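PDB 2ATR: acetyltransferase, GNAT family from Streptococcus pneumoniae, which probably transfers the acetyl group of acetyl-CoA to an amine of a substrate that has not been identified, as a GNAT-family acetyltransferase. Local coordinates for residues G55-V60 with K89-N94; K110-Y115 with F120-T125. All blocks are in the same frame, centred on the assembly; numbering follows the deposited sequence.

Interaction 1 of 2, residues G55-V60 with K89-N94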
ATOM      1  N   GLY A  55      -3.760  -7.974   6.633  1.00 29.98           N
ATOM      2  CA  GLY A  55      -3.350  -6.666   6.071  1.00 28.81           C
ATOM      3  C   GLY A  55      -2.186  -6.881   5.164  1.00 29.09           C
ATOM      4  O   GLY A  55      -1.479  -7.891   5.305  1.00 27.83           O
ATOM      5  N   LEU A  56      -2.018  -5.973   4.185  1.00 27.31           N
ATOM      6  CA  LEU A  56      -0.922  -6.038   3.239  1.00 27.38           C
ATOM      7  C   LEU A  56      -0.504  -4.596   2.858  1.00 26.20           C
ATOM      8  O   LEU A  56      -1.344  -3.699   2.811  1.00 24.49           O
ATOM      9  CB  LEU A  56      -1.330  -6.861   1.985  1.00 27.29           C
ATOM     10  CG  LEU A  56      -0.474  -6.909   0.707  1.00 30.79           C
ATOM     11  CD1 LEU A  56      -0.701  -8.221  -0.084  1.00 27.09           C
ATOM     12  CD2 LEU A  56      -0.775  -5.651  -0.192  1.00 27.19           C
ATOM     13  N   ILE A  57       0.781  -4.394   2.636  1.00 25.37           N
ATOM     14  CA  ILE A  57       1.275  -3.162   1.943  1.00 25.79           C
ATOM     15  C   ILE A  57       2.175  -3.632   0.825  1.00 26.36           C
ATOM     16  O   ILE A  57       2.885  -4.623   0.980  1.00 26.00           O
ATOM     17  CB  ILE A  57       1.944  -2.102   2.875  1.00 26.32           C
ATOM     18  CG1 ILE A  57       2.315  -0.770   2.090  1.00 21.75           C
ATOM     19  CG2 ILE A  57       3.192  -2.724   3.563  1.00 23.00           C
ATOM     20  CD1 ILE A  57       2.732   0.395   3.074  1.00 23.59           C
ATOM     21  N   ARG A  58       2.084  -2.978  -0.331  1.00 25.58           N
ATOM     22  CA  ARG A  58       2.882  -3.315  -1.475  1.00 25.89           C
ATOM     23  C   ARG A  58       3.409  -2.019  -2.128  1.00 26.63           C
ATOM     24  O   ARG A  58       2.657  -1.113  -2.540  1.00 26.26           O
ATOM     25  CB  ARG A  58       2.058  -4.107  -2.500  1.00 26.19           C
ATOM     26  CG  ARG A  58       2.818  -4.650  -3.643  1.00 28.72           C
ATOM     27  CD  ARG A  58       2.002  -5.687  -4.415  1.00 24.73           C
ATOM     28  NE  ARG A  58       0.975  -5.103  -5.291  1.00 23.68           N
ATOM     29  CZ  ARG A  58       1.167  -4.622  -6.515  1.00 24.56           C
ATOM     30  NH1 ARG A  58       2.387  -4.493  -7.059  1.00 22.41           N
ATOM     31  NH2 ARG A  58       0.121  -4.209  -7.201  1.00 25.81           N
ATOM     32  N   LEU A  59       4.727  -1.933  -2.197  1.00 27.13           N
ATOM     33  CA  LEU A  59       5.388  -0.767  -2.809  1.00 26.52           C
ATOM     34  C   LEU A  59       5.955  -1.144  -4.139  1.00 24.94           C
ATOM     35  O   LEU A  59       6.403  -2.266  -4.313  1.00 26.69           O
ATOM     36  CB  LEU A  59       6.511  -0.271  -1.908  1.00 25.67           C
ATOM     37  CG  LEU A  59       6.284   0.048  -0.439  1.00 27.06           C
ATOM     38  CD1 LEU A  59       7.561   0.663   0.084  1.00 27.70           C
ATOM     39  CD2 LEU A  59       5.137   0.973  -0.232  1.00 24.86           C
ATOM     40  N   VAL A  60       5.956  -0.188  -5.074  1.00 25.89           N
ATOM     41  CA  VAL A  60       6.444  -0.357  -6.443  1.00 23.37           C
ATOM     42  C   VAL A  60       7.282   0.862  -6.868  1.00 24.95           C
ATOM     43  O   VAL A  60       7.245   1.910  -6.204  1.00 24.24           O
ATOM     44  CB  VAL A  60       5.284  -0.553  -7.489  1.00 24.09           C
ATOM     45  CG1 VAL A  60       4.464  -1.842  -7.157  1.00 23.03           C
ATOM     46  CG2 VAL A  60       4.399   0.688  -7.589  1.00 21.56           C
ATOM     47  N   LYS A  89       5.035   2.295   8.227  1.00 30.65           N
ATOM     48  CA  LYS A  89       6.346   2.562   8.873  1.00 31.98           C
ATOM     49  C   LYS A  89       7.392   1.511   8.564  1.00 31.96           C
ATOM     50  O   LYS A  89       8.529   1.875   8.206  1.00 32.47           O
ATOM     51  CB  LYS A  89       6.188   2.824  10.380  1.00 33.31           C
ATOM     52  CG  LYS A  89       5.384   4.099  10.686  1.00 35.78           C
ATOM     53  CD  LYS A  89       5.024   4.219  12.197  1.00 41.08           C
ATOM     54  CE  LYS A  89       4.135   5.390  12.473  1.00 45.06           C
ATOM     55  NZ  LYS A  89       4.643   6.683  11.873  1.00 49.13           N
ATOM     56  N   GLU A  90       7.023   0.229   8.596  1.00 31.28           N
ATOM     57  CA  GLU A  90       7.979  -0.838   8.181  1.00 32.43           C
ATOM     58  C   GLU A  90       8.363  -0.852   6.703  1.00 31.48           C
ATOM     59  O   GLU A  90       9.557  -0.999   6.363  1.00 29.73           O
ATOM     60  CB  GLU A  90       7.518  -2.240   8.564  1.00 32.55           C
ATOM     61  CG  GLU A  90       7.293  -2.439  10.073  1.00 40.53           C
ATOM     62  CD  GLU A  90       8.549  -2.148  10.910  1.00 46.31           C
ATOM     63  OE1 GLU A  90       9.669  -2.483  10.460  1.00 46.55           O
ATOM     64  OE2 GLU A  90       8.412  -1.563  12.015  1.00 49.81           O
ATOM     65  N   ALA A  91       7.369  -0.740   5.815  1.00 29.57           N
ATOM     66  CA  ALA A  91       7.693  -0.764   4.379  1.00 28.85           C
ATOM     67  C   ALA A  91       8.511   0.462   3.983  1.00 28.66           C
ATOM     68  O   ALA A  91       9.546   0.313   3.352  1.00 28.69           O
ATOM     69  CB  ALA A  91       6.439  -0.898   3.515  1.00 27.18           C
ATOM     70  N   LEU A  92       8.087   1.658   4.391  1.00 29.27           N
ATOM     71  CA  LEU A  92       8.768   2.891   3.951  1.00 31.16           C
ATOM     72  C   LEU A  92      10.148   3.070   4.607  1.00 33.13           C
ATOM     73  O   LEU A  92      10.967   3.831   4.100  1.00 33.34           O
ATOM     74  CB  LEU A  92       7.905   4.125   4.212  1.00 30.81           C
ATOM     75  CG  LEU A  92       6.628   4.233   3.365  1.00 30.49           C
ATOM     76  CD1 LEU A  92       5.872   5.416   3.835  1.00 32.43           C
ATOM     77  CD2 LEU A  92       7.008   4.293   1.872  1.00 32.84           C
ATOM     78  N   GLY A  93      10.376   2.373   5.732  1.00 34.23           N
ATOM     79  CA  GLY A  93      11.667   2.344   6.416  1.00 35.93           C
ATOM     80  C   GLY A  93      12.807   1.873   5.527  1.00 37.12           C
ATOM     81  O   GLY A  93      13.991   2.253   5.715  1.00 37.74           O
ATOM     82  N   ASN A  94      12.460   1.059   4.537  1.00 36.68           N
ATOM     83  CA  ASN A  94      13.417   0.623   3.542  1.00 37.11           C
ATOM     84  C   ASN A  94      13.760   1.687   2.515  1.00 37.07           C
ATOM     85  O   ASN A  94      14.693   1.511   1.740  1.00 36.57           O
ATOM     86  CB  ASN A  94      12.902  -0.612   2.829  1.00 37.26           C
ATOM     87  CG  ASN A  94      12.590  -1.721   3.786  1.00 40.19           C
ATOM     88  OD1 ASN A  94      11.423  -1.945   4.152  1.00 42.70           O
ATOM     89  ND2 ASN A  94      13.629  -2.389   4.252  1.00 38.15           N
TER
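Ile-57 and Leu-59 of strand 52-61 pack against Ala-91 and Leu-92 of helix 83-92. This is helix-on-sheet packing in the GNAT fold. In this family the equivalent helix follows the loop that binds the pyrophosphate of acetyl-CoA, and the contact is part of the packing of that helix on the sheet. The strand and helix come close at Ile-57 and Ala-91, whose CA atoms are 7.3 Å apart.

Ala-91 points its methyl toward the strand, where it meets two branched side chains. Ile-57 touches it with both of its ends. Ile-57 CG2 lies 3.7 Å from Ala-91 CB, and Ile-57 CD1 lies 4.0 Å from the same methyl. Ile-57 CG1 is anti to the backbone N (chi1 -175°), and chi2 near 169° extends the chain, so that CD1 and CG2 both face Ala-91. Leu-59 comes from further along the strand, with CD1 3.9 Å from Ala-91 CB. The small alanine lets the helix backbone come near, and Leu-59 CD1 also reaches Ala-91 O at 3.8 Å.

The side-chain contacts are apolar, and Ile-57, Leu-59 and Ala-91 are buried. Tyr-45 and Leu-72, on the two adjoining strands, flank Ile-57. Leu-56 and Arg-58 lie on the other face of the strand, where they touch helix 12-20, and Arg-58 forms a salt bridge with Asp-71. The central strand is therefore packed by a helix on each face.

Leu-92 comes in from the side of the helix. Its CB does not aim at the strand, but its end bends nearer. The contact is methyl to methyl, Leu-92 CD2 against Leu-59 CD1 at 4.1 Å.

Interaction 2 of 2, residues K110-Y115 with F120-T125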
ATOM      1  N   LYS A 110     -11.230  10.673   5.833  1.00 37.52           N
ATOM      2  CA  LYS A 110     -10.555   9.549   6.498  1.00 37.08           C
ATOM      3  C   LYS A 110      -9.224   9.160   5.868  1.00 35.71           C
ATOM      4  O   LYS A 110      -8.216   8.926   6.578  1.00 35.27           O
ATOM      5  CB  LYS A 110     -11.465   8.322   6.472  1.00 38.09           C
ATOM      6  CG  LYS A 110     -10.832   7.105   7.087  1.00 42.67           C
ATOM      7  CD  LYS A 110     -11.754   5.878   7.015  1.00 47.88           C
ATOM      8  CE  LYS A 110     -11.237   4.817   7.982  1.00 51.08           C
ATOM      9  NZ  LYS A 110     -10.470   3.742   7.268  1.00 52.82           N
ATOM     10  N   ASN A 111      -9.224   9.044   4.540  1.00 33.93           N
ATOM     11  CA  ASN A 111      -8.022   8.634   3.820  1.00 33.34           C
ATOM     12  C   ASN A 111      -6.980   9.702   3.929  1.00 31.06           C
ATOM     13  O   ASN A 111      -5.832   9.412   4.237  1.00 31.40           O
ATOM     14  CB  ASN A 111      -8.317   8.348   2.364  1.00 34.12           C
ATOM     15  CG  ASN A 111      -8.980   7.000   2.165  1.00 37.59           C
ATOM     16  OD1 ASN A 111      -9.131   6.216   3.113  1.00 38.45           O
ATOM     17  ND2 ASN A 111      -9.323   6.703   0.926  1.00 34.49           N
ATOM     18  N   VAL A 112      -7.398  10.936   3.700  1.00 29.42           N
ATOM     19  CA  VAL A 112      -6.464  12.031   3.638  1.00 28.10           C
ATOM     20  C   VAL A 112      -5.921  12.251   5.032  1.00 28.07           C
ATOM     21  O   VAL A 112      -4.697  12.406   5.177  1.00 27.23           O
ATOM     22  CB  VAL A 112      -7.009  13.297   2.950  1.00 28.19           C
ATOM     23  CG1 VAL A 112      -6.050  14.538   3.189  1.00 27.18           C
ATOM     24  CG2 VAL A 112      -7.160  13.043   1.453  1.00 27.46           C
ATOM     25  N   GLY A 113      -6.796  12.218   6.056  1.00 26.65           N
ATOM     26  CA  GLY A 113      -6.347  12.426   7.440  1.00 25.92           C
ATOM     27  C   GLY A 113      -5.339  11.347   7.843  1.00 27.52           C
ATOM     28  O   GLY A 113      -4.336  11.645   8.474  1.00 29.73           O
ATOM     29  N   PHE A 114      -5.576  10.095   7.452  1.00 28.20           N
ATOM     30  CA  PHE A 114      -4.636   9.013   7.736  1.00 28.38           C
ATOM     31  C   PHE A 114      -3.231   9.194   7.082  1.00 27.93           C
ATOM     32  O   PHE A 114      -2.212   9.085   7.767  1.00 25.25           O
ATOM     33  CB  PHE A 114      -5.196   7.625   7.430  1.00 29.11           C
ATOM     34  CG  PHE A 114      -4.115   6.539   7.403  1.00 32.36           C
ATOM     35  CD1 PHE A 114      -3.596   6.036   8.597  1.00 35.95           C
ATOM     36  CD2 PHE A 114      -3.599   6.050   6.199  1.00 29.97           C
ATOM     37  CE1 PHE A 114      -2.581   5.047   8.589  1.00 33.48           C
ATOM     38  CE2 PHE A 114      -2.583   5.096   6.198  1.00 28.13           C
ATOM     39  CZ  PHE A 114      -2.087   4.601   7.408  1.00 32.55           C
ATOM     40  N   TYR A 115      -3.189   9.471   5.786  1.00 26.77           N
ATOM     41  CA  TYR A 115      -1.900   9.684   5.095  1.00 27.49           C
ATOM     42  C   TYR A 115      -1.146  10.944   5.590  1.00 27.53           C
ATOM     43  O   TYR A 115       0.088  10.940   5.688  1.00 26.83           O
ATOM     44  CB  TYR A 115      -2.093   9.681   3.584  1.00 26.64           C
ATOM     45  CG  TYR A 115      -2.457   8.315   3.073  1.00 27.19           C
ATOM     46  CD1 TYR A 115      -1.573   7.205   3.275  1.00 30.40           C
ATOM     47  CD2 TYR A 115      -3.709   8.082   2.464  1.00 27.15           C
ATOM     48  CE1 TYR A 115      -1.922   5.914   2.811  1.00 31.74           C
ATOM     49  CE2 TYR A 115      -4.097   6.781   2.038  1.00 30.62           C
ATOM     50  CZ  TYR A 115      -3.200   5.721   2.202  1.00 32.03           C
ATOM     51  OH  TYR A 115      -3.580   4.465   1.782  1.00 33.48           O
ATOM     52  N   PHE A 120       2.384  12.466   4.739  1.00 26.06           N
ATOM     53  CA  PHE A 120       2.067  12.722   3.316  1.00 25.90           C
ATOM     54  C   PHE A 120       1.173  13.956   3.215  1.00 25.77           C
ATOM     55  O   PHE A 120       0.404  14.217   4.153  1.00 26.14           O
ATOM     56  CB  PHE A 120       1.340  11.516   2.677  1.00 25.28           C
ATOM     57  CG  PHE A 120       2.253  10.364   2.320  1.00 26.74           C
ATOM     58  CD1 PHE A 120       2.589  10.121   0.969  1.00 26.14           C
ATOM     59  CD2 PHE A 120       2.795   9.513   3.335  1.00 24.86           C
ATOM     60  CE1 PHE A 120       3.439   9.064   0.615  1.00 27.64           C
ATOM     61  CE2 PHE A 120       3.683   8.474   3.002  1.00 27.00           C
ATOM     62  CZ  PHE A 120       3.982   8.220   1.624  1.00 25.25           C
ATOM     63  N   GLU A 121       1.305  14.700   2.117  1.00 23.68           N
ATOM     64  CA  GLU A 121       0.504  15.904   1.819  1.00 25.53           C
ATOM     65  C   GLU A 121      -0.092  15.782   0.417  1.00 24.43           C
ATOM     66  O   GLU A 121       0.514  15.196  -0.478  1.00 24.79           O
ATOM     67  CB  GLU A 121       1.383  17.206   1.952  1.00 24.75           C
ATOM     68  CG  GLU A 121       0.595  18.565   1.819  1.00 23.74           C
ATOM     69  CD  GLU A 121      -0.706  18.607   2.614  1.00 24.49           C
ATOM     70  OE1 GLU A 121      -0.764  18.150   3.760  1.00 26.88           O
ATOM     71  OE2 GLU A 121      -1.713  19.041   2.042  1.00 29.44           O
ATOM     72  N   ILE A 122      -1.239  16.365   0.206  1.00 25.26           N
ATOM     73  CA  ILE A 122      -1.913  16.275  -1.104  1.00 27.10           C
ATOM     74  C   ILE A 122      -1.159  17.135  -2.133  1.00 27.12           C
ATOM     75  O   ILE A 122      -0.591  18.172  -1.773  1.00 26.48           O
ATOM     76  CB  ILE A 122      -3.418  16.594  -1.043  1.00 27.03           C
ATOM     77  CG1 ILE A 122      -3.675  18.066  -0.695  1.00 30.00           C
ATOM     78  CG2 ILE A 122      -4.135  15.660   0.030  1.00 30.24           C
ATOM     79  CD1 ILE A 122      -5.181  18.443  -0.672  1.00 29.48           C
ATOM     80  N   LEU A 123      -1.131  16.683  -3.389  1.00 25.55           N
ATOM     81  CA  LEU A 123      -0.303  17.354  -4.404  1.00 26.24           C
ATOM     82  C   LEU A 123      -0.723  18.784  -4.696  1.00 25.88           C
ATOM     83  O   LEU A 123       0.142  19.593  -4.994  1.00 23.78           O
ATOM     84  CB  LEU A 123      -0.202  16.578  -5.711  1.00 25.17           C
ATOM     85  CG  LEU A 123       0.675  15.321  -5.751  1.00 27.97           C
ATOM     86  CD1 LEU A 123       0.509  14.553  -7.134  1.00 23.33           C
ATOM     87  CD2 LEU A 123       2.105  15.551  -5.384  1.00 26.38           C
ATOM     88  N   SER A 124      -2.026  19.085  -4.612  1.00 26.02           N
ATOM     89  CA  SER A 124      -2.552  20.457  -4.832  1.00 27.83           C
ATOM     90  C   SER A 124      -1.950  21.532  -3.890  1.00 27.74           C
ATOM     91  O   SER A 124      -1.825  22.691  -4.267  1.00 27.87           O
ATOM     92  CB  SER A 124      -4.095  20.470  -4.779  1.00 28.28           C
ATOM     93  OG  SER A 124      -4.526  20.081  -3.465  1.00 34.93           O
ATOM     94  N   THR A 125      -1.484  21.134  -2.710  1.00 28.12           N
ATOM     95  CA  THR A 125      -0.845  22.076  -1.760  1.00 28.50           C
ATOM     96  C   THR A 125       0.375  22.683  -2.459  1.00 29.93           C
ATOM     97  O   THR A 125       0.676  23.863  -2.264  1.00 30.31           O
ATOM     98  CB  THR A 125      -0.426  21.330  -0.444  1.00 28.62           C
ATOM     99  OG1 THR A 125      -1.604  20.783   0.163  1.00 25.70           O
ATOM    100  CG2 THR A 125       0.197  22.247   0.594  1.00 29.11           C
TER
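Tyr-115 O accepts a hydrogen bond from Phe-120 N at 2.9 Å, with an N-H...O angle of 158°. The donor is tilted 32° from the carbonyl plane. The bond runs from residue i+5 back to the carbonyl of residue i, and holds the chain leaving helix 109-117 against its last turn.

The same oxygen lies at the edge of the Phe-120 ring, near its plane, and 3.3 Å from Phe-120 CB. The two side chains meet only at their roots, Tyr-115 CB to Phe-120 CB at 4.0 Å. Beyond that the Phe-120 ring leads away from the helix.

Further along, Val-112 and Ile-122 cross at about a right angle. Val-112 CG1 is anti to the backbone N (chi1 168°) and touches Ile-122 CG2 at 3.9 Å.

The loop is also braced from within. Glu-121 OE2 takes a bond from Thr-125 OG1 at 2.6 Å, on the anti side of the carboxylate, and a weak one from Ile-122 N. Glu-121 OE1 pairs with Arg-116 of the helix.

This is a surface contact. Phe-120 packs on Met-88 and Leu-92 of helix 83-92 and on Val-101 of strand 100-102, while Tyr-115 touches Leu-72 of strand 66-74.

Overall arrangement
Interaction 1 is core packing and interaction 2 is a surface contact; their centres are about 18 Å apart. The first joins a central strand to a helix distant in sequence, mainly through aliphatic side chains. The second is local: a helix and the loop that follows it are tied by a backbone bond, with small apolar touches beside it. Helix 83-92 links the two. Leu-92, which serves interaction 1, also packs on the ring of Phe-120 from interaction 2, with Leu-92 CD1 3.9 Å from Phe-120 CE2. Strand 66-74 is shared as well, since Leu-72 touches both Ile-57 and Tyr-115.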